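Local coordinates for protein type I site-specific restriction-modification system, R (Restriction) subunit (PDB 3H1T) that probably binds ATP and DNA and serves as the restriction and translocation subunit of a type I restriction enzyme, represented here by an N-terminal fragment, at residues Thr55-Arg60 with Glu72-Asp77; Leu116-Ser121 with Asp131-Glu136; Trp227-Asp232 with Pro299-Asp304; Tyr374-Val379 with Glu575-Val580. One frame throughout, in Å; residues are numbered along the deposited sequence.

How the interactions relate
Along the chain the four contacts follow one another in series, each closing before the next opens. Interactions 1 and 2 belong to the same six-stranded mixed sheet in the N-terminal part, at its 49-55 end and at the turn between strands 127-131 and 137-140; their centres are 22 Å apart and their nearest atoms about 7 Å. Interaction 3 lies where two adjacent inner strands of the parallel sheet of the first helicase-like domain begin, its centre 52 Å from that of interaction 4, which joins two strands of the second helicase-like sheet. Interactions 1 and 4 touch directly: Arg60 and Glu575 form a salt bridge, so the N-terminal part is tied to the second helicase-like domain.

Interaction 1 (Thr55-Arg60 with Glu72-Asp77)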
loop_
_atom_site.group_PDB
_atom_site.type_symbol
_atom_site.label_atom_id
_atom_site.label_comp_id
_atom_site.label_asym_id
_atom_site.label_seq_id
_atom_site.Cartn_x
_atom_site.Cartn_y
_atom_site.Cartn_z
ATOM N N THR A 55 8.487 -1.152 18.129
ATOM C CA THR A 55 8.905 -1.793 16.892
ATOM C C THR A 55 7.702 -1.662 15.979
ATOM O O THR A 55 6.604 -2.093 16.327
ATOM C CB THR A 55 9.247 -3.274 17.123
ATOM O OG1 THR A 55 10.225 -3.377 18.162
ATOM C CG2 THR A 55 9.829 -3.890 15.866
ATOM N N PHE A 56 7.896 -1.057 14.816
ATOM C CA PHE A 56 6.777 -0.838 13.915
ATOM C C PHE A 56 7.021 -1.293 12.486
ATOM O O PHE A 56 6.218 -1.003 11.601
ATOM C CB PHE A 56 6.411 0.647 13.920
ATOM C CG PHE A 56 7.561 1.553 13.549
ATOM C CD1 PHE A 56 8.500 1.930 14.503
ATOM C CD2 PHE A 56 7.713 2.009 12.241
ATOM C CE1 PHE A 56 9.572 2.744 14.160
ATOM C CE2 PHE A 56 8.776 2.826 11.888
ATOM C CZ PHE A 56 9.711 3.196 12.847
ATOM N N THR A 57 8.131 -1.986 12.257
ATOM C CA THR A 57 8.475 -2.487 10.927
ATOM C C THR A 57 8.740 -3.993 11.026
ATOM O O THR A 57 8.902 -4.517 12.127
ATOM C CB THR A 57 9.701 -1.729 10.390
ATOM O OG1 THR A 57 9.255 -0.643 9.572
ATOM C CG2 THR A 57 10.619 -2.635 9.606
ATOM N N ASP A 58 8.741 -4.697 9.896
ATOM C CA ASP A 58 8.969 -6.139 9.910
ATOM C C ASP A 58 10.338 -6.567 9.422
ATOM O O ASP A 58 10.668 -7.746 9.498
ATOM C CB ASP A 58 7.913 -6.877 9.087
ATOM C CG ASP A 58 6.631 -7.075 9.843
ATOM O OD1 ASP A 58 6.600 -6.745 11.055
ATOM O OD2 ASP A 58 5.657 -7.561 9.239
ATOM N N GLY A 59 11.136 -5.625 8.929
ATOM C CA GLY A 59 12.464 -5.981 8.462
ATOM C C GLY A 59 12.531 -6.187 6.961
ATOM O O GLY A 59 11.859 -7.051 6.397
ATOM N N ARG A 60 13.357 -5.395 6.297
ATOM C CA ARG A 60 13.478 -5.525 4.857
ATOM C C ARG A 60 13.969 -6.912 4.477
ATOM O O ARG A 60 14.922 -7.425 5.062
ATOM C CB ARG A 60 14.439 -4.476 4.281
ATOM C CG ARG A 60 14.412 -4.428 2.768
ATOM C CD ARG A 60 15.729 -3.941 2.212
ATOM N NE ARG A 60 15.607 -2.695 1.463
ATOM C CZ ARG A 60 15.276 -2.614 0.181
ATOM N NH1 ARG A 60 15.034 -3.710 -0.516
ATOM N NH2 ARG A 60 15.199 -1.431 -0.409
ATOM N N GLU A 72 16.977 -5.171 9.005
ATOM C CA GLU A 72 16.115 -4.085 9.458
ATOM C C GLU A 72 15.401 -4.230 10.824
ATOM O O GLU A 72 16.043 -4.536 11.809
ATOM C CB GLU A 72 15.064 -3.909 8.345
ATOM C CG GLU A 72 14.398 -2.523 8.228
ATOM C CD GLU A 72 15.257 -1.471 7.540
ATOM O OE1 GLU A 72 16.172 -1.825 6.762
ATOM O OE2 GLU A 72 14.983 -0.276 7.788
ATOM N N GLN A 73 14.085 -3.951 10.828
ATOM C CA GLN A 73 13.210 -3.967 12.020
ATOM C C GLN A 73 13.323 -2.617 12.727
ATOM O O GLN A 73 14.063 -2.486 13.682
ATOM C CB GLN A 73 13.578 -5.105 12.966
ATOM C CG GLN A 73 12.772 -6.383 12.804
ATOM C CD GLN A 73 11.436 -6.289 13.495
ATOM O OE1 GLN A 73 11.067 -7.145 14.308
ATOM N NE2 GLN A 73 10.703 -5.240 13.186
ATOM N N LYS A 74 12.597 -1.611 12.239
ATOM C CA LYS A 74 12.666 -0.262 12.806
ATOM C C LYS A 74 12.046 -0.155 14.192
ATOM O O LYS A 74 10.955 -0.677 14.440
ATOM C CB LYS A 74 12.019 0.726 11.838
ATOM C CG LYS A 74 12.760 0.837 10.509
ATOM C CD LYS A 74 12.013 1.727 9.536
ATOM C CE LYS A 74 12.868 2.088 8.321
ATOM N NZ LYS A 74 12.649 1.197 7.141
ATOM N N ARG A 75 12.725 0.571 15.079
ATOM C CA ARG A 75 12.308 0.690 16.471
ATOM C C ARG A 75 12.672 2.066 17.035
ATOM O O ARG A 75 13.753 2.595 16.767
ATOM C CB ARG A 75 13.044 -0.423 17.222
ATOM C CG ARG A 75 12.609 -0.825 18.606
ATOM C CD ARG A 75 13.626 -1.847 19.095
ATOM N NE ARG A 75 14.330 -2.499 17.979
ATOM C CZ ARG A 75 13.930 -3.616 17.361
ATOM N NH1 ARG A 75 12.819 -4.237 17.743
ATOM N NH2 ARG A 75 14.647 -4.122 16.361
ATOM N N ALA A 76 11.756 2.648 17.795
ATOM C CA ALA A 76 12.000 3.937 18.420
ATOM C C ALA A 76 12.128 3.701 19.929
ATOM O O ALA A 76 11.384 2.901 20.489
ATOM C CB ALA A 76 10.845 4.898 18.128
ATOM N N ASP A 77 13.071 4.376 20.581
ATOM C CA ASP A 77 13.254 4.190 22.018
ATOM C C ASP A 77 11.940 4.352 22.777
ATOM O O ASP A 77 11.581 3.494 23.579
ATOM C CB ASP A 77 14.302 5.154 22.564
ATOM C CG ASP A 77 15.677 4.870 22.020
ATOM O OD1 ASP A 77 15.966 3.687 21.756
ATOM O OD2 ASP A 77 16.474 5.815 21.868
#
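The antiparallel pairing of strands 49-55 and 75-81, at one border of the N-terminal sheet, ends here, and its last bridge is the non-hydrogen-bonded pair Thr55 with Arg75, whose CA atoms are 4.2 Å apart. Just beyond it, Phe56 N donates to Lys74 O over 3.1 Å with an N-H...O angle of 160°. The two side chains of the bridge run alongside each other on one face, and Arg75 NH1 reaches Thr55 OG1 at 2.8 Å, although an angle of 119° makes this a weak bond. Phe56 holds CG between its backbone N and carbonyl carbon (chi1 57°), which brings the ring under Lys74: CB of the lysine sits over one ring face, 4.0 Å from the centroid, a CH-pi contact. Farther out, Lys74 CD passes Thr57 OG1 at 3.6 Å. Its NZ then bridges to Glu72 OE2 at 2.8 Å, approaching from above the carboxylate plane, and also pairs with Asp367 and Asp368. Glu72 CB comes to 3.3 Å from Gly59 CA, at a glycine whose backbone conformation would press a CB against the preceding carbonyl O. Helix 104-114 packs on Phe56 through Ile113 and Leu114, while helix 362-368 meets Thr57 and Arg60.

Interaction 2 (Leu116-Ser121 with Asp131-Glu136); sequences LKFAYS and DYTTGE
Phe118 and Asp131 run side by side on one face of the N-terminal mixed sheet, forming an antiparallel non-hydrogen-bonded pair just where strand 127-131 gives way to the turn before strand 137-140. Their flat groups stand 78° apart: the carboxylate comes to the ring edge, with OD2 of Asp131 3.3 Å from Phe118 CE1 and near the ring plane. That oxygen also forms a salt bridge with Arg152 of helix 146-157, which would hold the carboxylate against the ring. Tyr132 leaves on the other side, with CG anti to its carbonyl carbon (chi1 -69°). Its ring has Leu116 O over one face and Lys117 O at the edge; Ala119 CB also lies at the edge, 4.2 Å from Tyr132 CE1. Lys117 crosses Tyr132 at about a right angle, its CG 4.0 Å from Tyr132 CB, and the same CG lies 3.8 Å from Thr133 CG2. The backbone joins in through Tyr132 N, which donates to Lys117 O at 3.0 Å. Asp131 OD1 turns back to close an Asx turn, accepting from Thr133 N at 2.6 Å nearly along its C-O axis.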
loop_
_atom_site.group_PDB
_atom_site.type_symbol
_atom_site.label_atom_id
_atom_site.label_comp_id
_atom_site.label_asym_id
_atom_site.label_seq_id
_atom_site.Cartn_x
_atom_site.Cartn_y
_atom_site.Cartn_z
ATOM N N LEU A 116 4.604 12.236 13.178
ATOM C CA LEU A 116 4.444 12.973 14.429
ATOM C C LEU A 116 4.975 14.387 14.311
ATOM O O LEU A 116 5.824 14.671 13.467
ATOM C CB LEU A 116 5.170 12.263 15.568
ATOM C CG LEU A 116 4.817 10.766 15.607
ATOM C CD1 LEU A 116 5.531 10.109 16.765
ATOM C CD2 LEU A 116 3.304 10.551 15.717
ATOM N N LYS A 117 4.458 15.272 15.160
ATOM C CA LYS A 117 4.834 16.683 15.174
ATOM C C LYS A 117 5.771 17.055 16.316
ATOM O O LYS A 117 6.150 18.216 16.439
ATOM C CB LYS A 117 3.577 17.548 15.296
ATOM C CG LYS A 117 3.149 18.279 14.040
ATOM C CD LYS A 117 2.654 17.328 12.963
ATOM C CE LYS A 117 2.121 18.094 11.743
ATOM N NZ LYS A 117 2.995 17.974 10.541
ATOM N N PHE A 118 6.139 16.098 17.158
ATOM C CA PHE A 118 7.034 16.402 18.268
ATOM C C PHE A 118 8.161 15.381 18.391
ATOM O O PHE A 118 7.925 14.177 18.411
ATOM C CB PHE A 118 6.230 16.487 19.570
ATOM C CG PHE A 118 5.110 17.484 19.507
ATOM C CD1 PHE A 118 5.377 18.854 19.479
ATOM C CD2 PHE A 118 3.792 17.051 19.345
ATOM C CE1 PHE A 118 4.349 19.784 19.273
ATOM C CE2 PHE A 118 2.754 17.965 19.143
ATOM C CZ PHE A 118 3.033 19.337 19.102
ATOM N N ALA A 119 9.392 15.859 18.468
ATOM C CA ALA A 119 10.521 14.951 18.573
ATOM C C ALA A 119 11.463 15.346 19.700
ATOM O O ALA A 119 11.731 16.528 19.896
ATOM C CB ALA A 119 11.282 14.914 17.239
ATOM N N TYR A 120 11.974 14.360 20.432
ATOM C CA TYR A 120 12.867 14.623 21.553
ATOM C C TYR A 120 14.138 13.806 21.549
ATOM O O TYR A 120 14.153 12.645 21.190
ATOM C CB TYR A 120 12.137 14.362 22.866
ATOM C CG TYR A 120 10.886 15.175 22.990
ATOM C CD1 TYR A 120 10.936 16.483 23.478
ATOM C CD2 TYR A 120 9.670 14.681 22.526
ATOM C CE1 TYR A 120 9.800 17.282 23.494
ATOM C CE2 TYR A 120 8.524 15.467 22.528
ATOM C CZ TYR A 120 8.595 16.769 23.006
ATOM O OH TYR A 120 7.474 17.548 22.955
ATOM N N SER A 121 15.220 14.432 21.958
ATOM C CA SER A 121 16.478 13.755 22.080
ATOM C C SER A 121 16.845 14.009 23.534
ATOM O O SER A 121 16.725 15.136 24.015
ATOM C CB SER A 121 17.497 14.359 21.121
ATOM O OG SER A 121 18.718 13.688 21.260
ATOM N N ASP A 131 10.096 20.993 17.579
ATOM C CA ASP A 131 8.658 21.074 17.431
ATOM C C ASP A 131 8.319 21.428 15.987
ATOM O O ASP A 131 8.629 22.527 15.522
ATOM C CB ASP A 131 8.143 22.138 18.400
ATOM C CG ASP A 131 6.638 22.275 18.390
ATOM O OD1 ASP A 131 6.006 22.066 17.340
ATOM O OD2 ASP A 131 6.084 22.623 19.450
ATOM N N TYR A 132 7.692 20.496 15.273
ATOM C CA TYR A 132 7.336 20.754 13.891
ATOM C C TYR A 132 6.294 21.855 13.728
ATOM O O TYR A 132 6.230 22.486 12.670
ATOM C CB TYR A 132 6.858 19.466 13.205
ATOM C CG TYR A 132 7.965 18.455 12.994
ATOM C CD1 TYR A 132 8.434 17.686 14.056
ATOM C CD2 TYR A 132 8.573 18.302 11.746
ATOM C CE1 TYR A 132 9.469 16.788 13.890
ATOM C CE2 TYR A 132 9.621 17.405 11.564
ATOM C CZ TYR A 132 10.069 16.652 12.647
ATOM O OH TYR A 132 11.125 15.793 12.510
ATOM N N THR A 133 5.498 22.108 14.768
ATOM C CA THR A 133 4.474 23.142 14.673
ATOM C C THR A 133 5.073 24.553 14.728
ATOM O O THR A 133 4.443 25.502 14.277
ATOM C CB THR A 133 3.404 23.003 15.783
ATOM O OG1 THR A 133 3.987 23.306 17.057
ATOM C CG2 THR A 133 2.846 21.580 15.813
ATOM N N THR A 134 6.279 24.698 15.270
ATOM C CA THR A 134 6.915 26.013 15.320
ATOM C C THR A 134 8.252 26.036 14.584
ATOM O O THR A 134 8.737 27.094 14.190
ATOM C CB THR A 134 7.194 26.489 16.760
ATOM O OG1 THR A 134 8.127 25.607 17.382
ATOM C CG2 THR A 134 5.927 26.521 17.570
ATOM N N GLY A 135 8.851 24.867 14.412
ATOM C CA GLY A 135 10.129 24.795 13.740
ATOM C C GLY A 135 11.272 25.176 14.658
ATOM O O GLY A 135 12.405 25.292 14.209
ATOM N N GLU A 136 10.984 25.375 15.941
ATOM C CA GLU A 136 11.989 25.744 16.933
ATOM C C GLU A 136 12.632 24.524 17.592
ATOM O O GLU A 136 11.952 23.545 17.896
ATOM C CB GLU A 136 11.346 26.606 18.025
ATOM C CG GLU A 136 11.048 28.027 17.597
ATOM C CD GLU A 136 10.137 28.759 18.565
ATOM O OE1 GLU A 136 10.172 28.454 19.783
ATOM O OE2 GLU A 136 9.394 29.651 18.103
#

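Interaction 3 (Trp227-Asp232 with Pro299-Asp304)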
loop_
_atom_site.group_PDB
_atom_site.type_symbol
_atom_site.label_atom_id
_atom_site.label_comp_id
_atom_site.label_asym_id
_atom_site.label_seq_id
_atom_site.Cartn_x
_atom_site.Cartn_y
_atom_site.Cartn_z
ATOM N N TRP A 227 -20.246 12.084 13.734
ATOM C CA TRP A 227 -19.785 13.225 12.944
ATOM C C TRP A 227 -20.631 13.345 11.682
ATOM O O TRP A 227 -21.148 12.348 11.170
ATOM C CB TRP A 227 -18.313 13.060 12.510
ATOM C CG TRP A 227 -17.951 13.951 11.320
ATOM C CD1 TRP A 227 -17.566 15.265 11.363
ATOM C CD2 TRP A 227 -18.147 13.640 9.929
ATOM N NE1 TRP A 227 -17.525 15.793 10.090
ATOM C CE2 TRP A 227 -17.881 14.819 9.193
ATOM C CE3 TRP A 227 -18.531 12.480 9.235
ATOM C CZ2 TRP A 227 -17.994 14.876 7.804
ATOM C CZ3 TRP A 227 -18.642 12.537 7.851
ATOM C CH2 TRP A 227 -18.374 13.732 7.152
ATOM N N ASN A 228 -20.763 14.560 11.165
ATOM C CA ASN A 228 -21.496 14.760 9.930
ATOM C C ASN A 228 -21.397 16.194 9.438
ATOM O O ASN A 228 -20.954 17.083 10.167
ATOM C CB ASN A 228 -22.969 14.318 10.061
ATOM C CG ASN A 228 -23.792 15.201 10.992
ATOM O OD1 ASN A 228 -24.942 15.523 10.682
ATOM N ND2 ASN A 228 -23.224 15.573 12.149
ATOM N N ARG A 229 -21.778 16.399 8.182
ATOM C CA ARG A 229 -21.739 17.707 7.534
ATOM C C ARG A 229 -22.496 18.847 8.228
ATOM O O ARG A 229 -22.008 19.988 8.292
ATOM C CB ARG A 229 -22.289 17.593 6.117
ATOM C CG ARG A 229 -21.442 16.812 5.136
ATOM C CD ARG A 229 -21.504 17.541 3.807
ATOM N NE ARG A 229 -22.878 17.920 3.494
ATOM C CZ ARG A 229 -23.662 17.257 2.650
ATOM N NH1 ARG A 229 -23.201 16.181 2.022
ATOM N NH2 ARG A 229 -24.911 17.663 2.444
ATOM N N THR A 230 -23.693 18.552 8.728
ATOM C CA THR A 230 -24.511 19.578 9.367
ATOM C C THR A 230 -24.185 19.838 10.835
ATOM O O THR A 230 -24.389 20.948 11.340
ATOM C CB THR A 230 -25.996 19.231 9.222
ATOM O OG1 THR A 230 -26.266 17.972 9.863
ATOM C CG2 THR A 230 -26.354 19.125 7.749
ATOM N N GLY A 231 -23.709 18.807 11.524
ATOM C CA GLY A 231 -23.324 18.975 12.914
ATOM C C GLY A 231 -24.372 18.736 13.986
ATOM O O GLY A 231 -24.289 19.295 15.082
ATOM N N ASP A 232 -25.373 17.923 13.687
ATOM C CA ASP A 232 -26.358 17.597 14.699
ATOM C C ASP A 232 -25.908 16.261 15.285
ATOM O O ASP A 232 -24.725 15.901 15.209
ATOM C CB ASP A 232 -27.752 17.472 14.087
ATOM C CG ASP A 232 -27.723 17.468 12.575
ATOM O OD1 ASP A 232 -27.505 18.547 11.982
ATOM O OD2 ASP A 232 -27.907 16.383 11.977
ATOM N N PRO A 299 -30.796 12.147 -2.913
ATOM C CA PRO A 299 -30.565 13.575 -3.150
ATOM C C PRO A 299 -29.063 13.939 -3.126
ATOM O O PRO A 299 -28.225 13.155 -2.656
ATOM C CB PRO A 299 -31.367 14.232 -2.031
ATOM C CG PRO A 299 -31.263 13.216 -0.913
ATOM C CD PRO A 299 -31.534 11.927 -1.659
ATOM N N GLN A 300 -28.721 15.127 -3.619
ATOM C CA GLN A 300 -27.324 15.562 -3.653
ATOM C C GLN A 300 -26.687 15.476 -2.269
ATOM O O GLN A 300 -25.640 14.848 -2.083
ATOM C CB GLN A 300 -27.224 17.008 -4.156
ATOM C CG GLN A 300 -28.113 17.308 -5.355
ATOM C CD GLN A 300 -27.334 17.477 -6.649
ATOM O OE1 GLN A 300 -27.754 16.998 -7.710
ATOM N NE2 GLN A 300 -26.204 18.177 -6.574
ATOM N N ASP A 301 -27.341 16.099 -1.299
ATOM C CA ASP A 301 -26.857 16.141 0.071
ATOM C C ASP A 301 -27.223 14.929 0.911
ATOM O O ASP A 301 -27.384 15.041 2.131
ATOM C CB ASP A 301 -27.378 17.407 0.746
ATOM C CG ASP A 301 -28.896 17.502 0.708
ATOM O OD1 ASP A 301 -29.483 17.310 -0.385
ATOM O OD2 ASP A 301 -29.501 17.782 1.767
ATOM N N PHE A 302 -27.348 13.769 0.276
ATOM C CA PHE A 302 -27.677 12.563 1.029
ATOM C C PHE A 302 -26.482 12.231 1.922
ATOM O O PHE A 302 -26.550 12.379 3.148
ATOM C CB PHE A 302 -27.964 11.394 0.080
ATOM C CG PHE A 302 -28.526 10.172 0.764
ATOM C CD1 PHE A 302 -29.752 10.231 1.424
ATOM C CD2 PHE A 302 -27.838 8.956 0.741
ATOM C CE1 PHE A 302 -30.284 9.098 2.046
ATOM C CE2 PHE A 302 -28.356 7.814 1.362
ATOM C CZ PHE A 302 -29.579 7.881 2.015
ATOM N N PHE A 303 -25.379 11.815 1.292
ATOM C CA PHE A 303 -24.143 11.427 1.988
ATOM C C PHE A 303 -23.328 12.553 2.630
ATOM O O PHE A 303 -23.301 13.687 2.146
ATOM C CB PHE A 303 -23.214 10.685 1.026
ATOM C CG PHE A 303 -23.864 9.556 0.292
ATOM C CD1 PHE A 303 -24.493 9.783 -0.922
ATOM C CD2 PHE A 303 -23.818 8.258 0.791
ATOM C CE1 PHE A 303 -25.070 8.736 -1.639
ATOM C CE2 PHE A 303 -24.390 7.201 0.080
ATOM C CZ PHE A 303 -25.017 7.445 -1.141
ATOM N N ASP A 304 -22.646 12.222 3.722
ATOM C CA ASP A 304 -21.793 13.193 4.401
ATOM C C ASP A 304 -20.368 12.942 3.903
ATOM O O ASP A 304 -19.511 13.840 3.890
ATOM C CB ASP A 304 -21.833 12.992 5.921
ATOM C CG ASP A 304 -23.236 13.120 6.497
ATOM O OD1 ASP A 304 -24.043 12.179 6.333
ATOM O OD2 ASP A 304 -23.528 14.163 7.120
#
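The backbones of 227-232 and 299-304, neither of them helix or strand, come nearest at Arg229 and Asp304, with CA atoms 5.5 Å apart, and a type I beta turn from Pro299 to Phe302 shapes the second segment. One hydrogen bond crosses the contact: Arg229 N donates to the anti lone pair of Asp304 OD2 at 3.0 Å with an angle of 154°. The other carboxylate oxygen, OD1, accepts from Arg237 N, so both ends of the group are held by main-chain N-H groups and its rotation is fixed. The Trp227 and Asp304 side chains run past one another in opposite senses, ring and carboxylate planes 70° apart. The indole tip does the touching: CH2 of Trp227 lies 3.7 Å from Asp304 CB and has Asp304 O at its edge, 3.5 Å away. With CG anti to the carbonyl carbon, chi1 (-69°) sets Arg229 CG 3.7 Å from Asp304 CA; bends at chi2 and chi3 then turn the guanidinium toward Asp301, which it crosses at about a right angle. Asp301 CB meets the guanidinium edge, near its plane; the opposite charges of the two residues do not come into contact. These loops enter two adjacent inner strands of the parallel sheet, 238-242 and 305-308, at their N-terminal ends, consistent with the P-loop NTPase fold of the first helicase-like domain.

Interaction 4 (Tyr374-Val379 with Glu575-Val580); sequences YRVHRV and EIEDEV
Ile576 CD1 lies over one face of the Arg375 guanidinium, 3.1 Å from Arg375 NE, while Phe63 and Trp551 add cation-pi contacts to the same group. On the same side of the sheet the His377 ring meets Asp578 at its edge: ring and carboxylate are nearly coplanar, and His377 ND1 donates over 2.9 Å, in a bond of 179°, to the syn lone pair of Asp578 OD1, which lies in the imidazole plane. A carboxylate at that nitrogen could favour a protonated imidazole. Asp578 achieves this with CG between its backbone N and carbonyl carbon (chi1 43°). On the opposite face the Arg378 guanidinium holds Glu577 OE2 near its plane, 3.5 Å from Arg378 NH2, in a weak bond that is part of a salt bridge; the two planes are at 90°. Glu579 completes a salt-bridge network, though the positions of Glu579 OE1 and Arg378 NH1 are both doubtful. Arg378 NE is buried by the contact without a partner.

Strands 374-381 and 576-582 run parallel in the mixed sheet of the second helicase-like domain, where strand 552-556 pairs with the other edge of 374-381; the axes of 374-379 and 576-580 approach to 4.6 Å. Val376 N and O bond Ile576 O and Asp578 N, and Arg378 N and O bond Asp578 O and Val580 N, at 2.8 Å each for the second pair. Beyond these, Val379 CG2 rests 3.8 Å from Val580 CG2.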
loop_
_atom_site.group_PDB
_atom_site.type_symbol
_atom_site.label_atom_id
_atom_site.label_comp_id
_atom_site.label_asym_id
_atom_site.label_seq_id
_atom_site.Cartn_x
_atom_site.Cartn_y
_atom_site.Cartn_z
ATOM N N TYR A 374 12.028 -7.459 -5.662
ATOM C CA TYR A 374 11.975 -8.154 -6.947
ATOM C C TYR A 374 13.259 -8.140 -7.773
ATOM O O TYR A 374 14.124 -7.287 -7.583
ATOM C CB TYR A 374 10.841 -7.539 -7.782
ATOM C CG TYR A 374 10.962 -6.027 -7.929
ATOM C CD1 TYR A 374 11.819 -5.462 -8.879
ATOM C CD2 TYR A 374 10.284 -5.159 -7.058
ATOM C CE1 TYR A 374 11.996 -4.083 -8.949
ATOM C CE2 TYR A 374 10.466 -3.784 -7.129
ATOM C CZ TYR A 374 11.318 -3.252 -8.070
ATOM O OH TYR A 374 11.478 -1.885 -8.099
ATOM N N ARG A 375 13.368 -9.106 -8.682
ATOM C CA ARG A 375 14.497 -9.194 -9.600
ATOM C C ARG A 375 13.966 -8.933 -11.001
ATOM O O ARG A 375 12.893 -9.417 -11.357
ATOM C CB ARG A 375 15.132 -10.588 -9.598
ATOM C CG ARG A 375 16.043 -10.883 -8.439
ATOM C CD ARG A 375 15.265 -11.159 -7.172
ATOM N NE ARG A 375 16.140 -11.234 -6.005
ATOM C CZ ARG A 375 17.025 -12.204 -5.785
ATOM N NH1 ARG A 375 17.163 -13.207 -6.652
ATOM N NH2 ARG A 375 17.795 -12.161 -4.704
ATOM N N VAL A 376 14.690 -8.160 -11.797
ATOM C CA VAL A 376 14.247 -7.931 -13.152
ATOM C C VAL A 376 15.145 -8.698 -14.122
ATOM O O VAL A 376 16.368 -8.672 -14.013
ATOM C CB VAL A 376 14.276 -6.441 -13.556
ATOM C CG1 VAL A 376 13.833 -6.313 -15.011
ATOM C CG2 VAL A 376 13.372 -5.625 -12.660
ATOM N N HIS A 377 14.519 -9.415 -15.046
ATOM C CA HIS A 377 15.227 -10.172 -16.066
ATOM C C HIS A 377 14.658 -9.638 -17.362
ATOM O O HIS A 377 13.549 -10.000 -17.762
ATOM C CB HIS A 377 14.935 -11.668 -15.946
ATOM C CG HIS A 377 15.271 -12.248 -14.608
ATOM N ND1 HIS A 377 16.525 -12.152 -14.049
ATOM C CD2 HIS A 377 14.516 -12.941 -13.722
ATOM C CE1 HIS A 377 16.531 -12.762 -12.876
ATOM N NE2 HIS A 377 15.325 -13.250 -12.655
ATOM N N ARG A 378 15.394 -8.724 -17.982
ATOM C CA ARG A 378 14.996 -8.107 -19.238
ATOM C C ARG A 378 15.474 -9.074 -20.328
ATOM O O ARG A 378 16.620 -9.542 -20.298
ATOM C CB ARG A 378 15.686 -6.739 -19.352
ATOM C CG ARG A 378 15.130 -5.782 -20.387
ATOM C CD ARG A 378 15.087 -4.340 -19.849
ATOM N NE ARG A 378 16.222 -3.991 -18.995
ATOM C CZ ARG A 378 17.484 -3.950 -19.414
ATOM N NH1 ARG A 378 17.772 -4.233 -20.678
ATOM N NH2 ARG A 378 18.466 -3.643 -18.571
ATOM N N VAL A 379 14.594 -9.405 -21.265
ATOM C CA VAL A 379 14.952 -10.314 -22.338
ATOM C C VAL A 379 14.716 -9.656 -23.678
ATOM O O VAL A 379 13.575 -9.354 -24.025
ATOM C CB VAL A 379 14.115 -11.590 -22.297
ATOM C CG1 VAL A 379 14.631 -12.571 -23.344
ATOM C CG2 VAL A 379 14.174 -12.189 -20.909
ATOM N N GLU A 575 16.594 -5.503 -6.558
ATOM C CA GLU A 575 17.735 -6.173 -5.961
ATOM C C GLU A 575 18.703 -6.549 -7.067
ATOM O O GLU A 575 19.874 -6.193 -7.022
ATOM C CB GLU A 575 17.274 -7.419 -5.211
ATOM C CG GLU A 575 16.109 -7.165 -4.257
ATOM C CD GLU A 575 16.503 -6.409 -2.999
ATOM O OE1 GLU A 575 17.393 -6.904 -2.273
ATOM O OE2 GLU A 575 15.911 -5.339 -2.727
ATOM N N ILE A 576 18.208 -7.265 -8.064
ATOM C CA ILE A 576 19.030 -7.665 -9.190
ATOM C C ILE A 576 18.325 -7.224 -10.457
ATOM O O ILE A 576 17.095 -7.175 -10.519
ATOM C CB ILE A 576 19.203 -9.198 -9.293
ATOM C CG1 ILE A 576 19.749 -9.768 -7.992
ATOM C CG2 ILE A 576 20.140 -9.526 -10.431
ATOM C CD1 ILE A 576 18.739 -9.787 -6.910
ATOM N N GLU A 577 19.116 -6.898 -11.465
ATOM C CA GLU A 577 18.577 -6.488 -12.737
ATOM C C GLU A 577 19.553 -6.865 -13.821
ATOM O O GLU A 577 20.670 -6.342 -13.869
ATOM C CB GLU A 577 18.340 -4.977 -12.798
ATOM C CG GLU A 577 17.775 -4.516 -14.150
ATOM C CD GLU A 577 17.647 -2.999 -14.282
ATOM O OE1 GLU A 577 17.692 -2.286 -13.255
ATOM O OE2 GLU A 577 17.495 -2.518 -15.426
ATOM N N ASP A 578 19.157 -7.804 -14.674
ATOM C CA ASP A 578 20.004 -8.184 -15.786
ATOM C C ASP A 578 19.204 -8.289 -17.067
ATOM O O ASP A 578 17.977 -8.275 -17.058
ATOM C CB ASP A 578 20.794 -9.478 -15.514
ATOM C CG ASP A 578 19.972 -10.559 -14.850
ATOM O OD1 ASP A 578 18.807 -10.779 -15.243
ATOM O OD2 ASP A 578 20.514 -11.214 -13.936
ATOM N N GLU A 579 19.928 -8.376 -18.169
ATOM C CA GLU A 579 19.358 -8.428 -19.495
ATOM C C GLU A 579 20.031 -9.554 -20.265
ATOM O O GLU A 579 21.232 -9.781 -20.117
ATOM C CB GLU A 579 19.615 -7.070 -20.143
ATOM C CG GLU A 579 19.414 -6.992 -21.615
ATOM C CD GLU A 579 20.060 -5.756 -22.191
ATOM O OE1 GLU A 579 19.780 -4.649 -21.686
ATOM O OE2 GLU A 579 20.846 -5.889 -23.150
ATOM N N VAL A 580 19.252 -10.283 -21.052
ATOM C CA VAL A 580 19.806 -11.369 -21.846
ATOM C C VAL A 580 19.283 -11.250 -23.263
ATOM O O VAL A 580 18.166 -10.775 -23.484
ATOM C CB VAL A 580 19.410 -12.762 -21.282
ATOM C CG1 VAL A 580 20.067 -12.989 -19.937
ATOM C CG2 VAL A 580 17.909 -12.863 -21.175
HETATM O O HOH W 1 13.455 -4.732 -4.973
#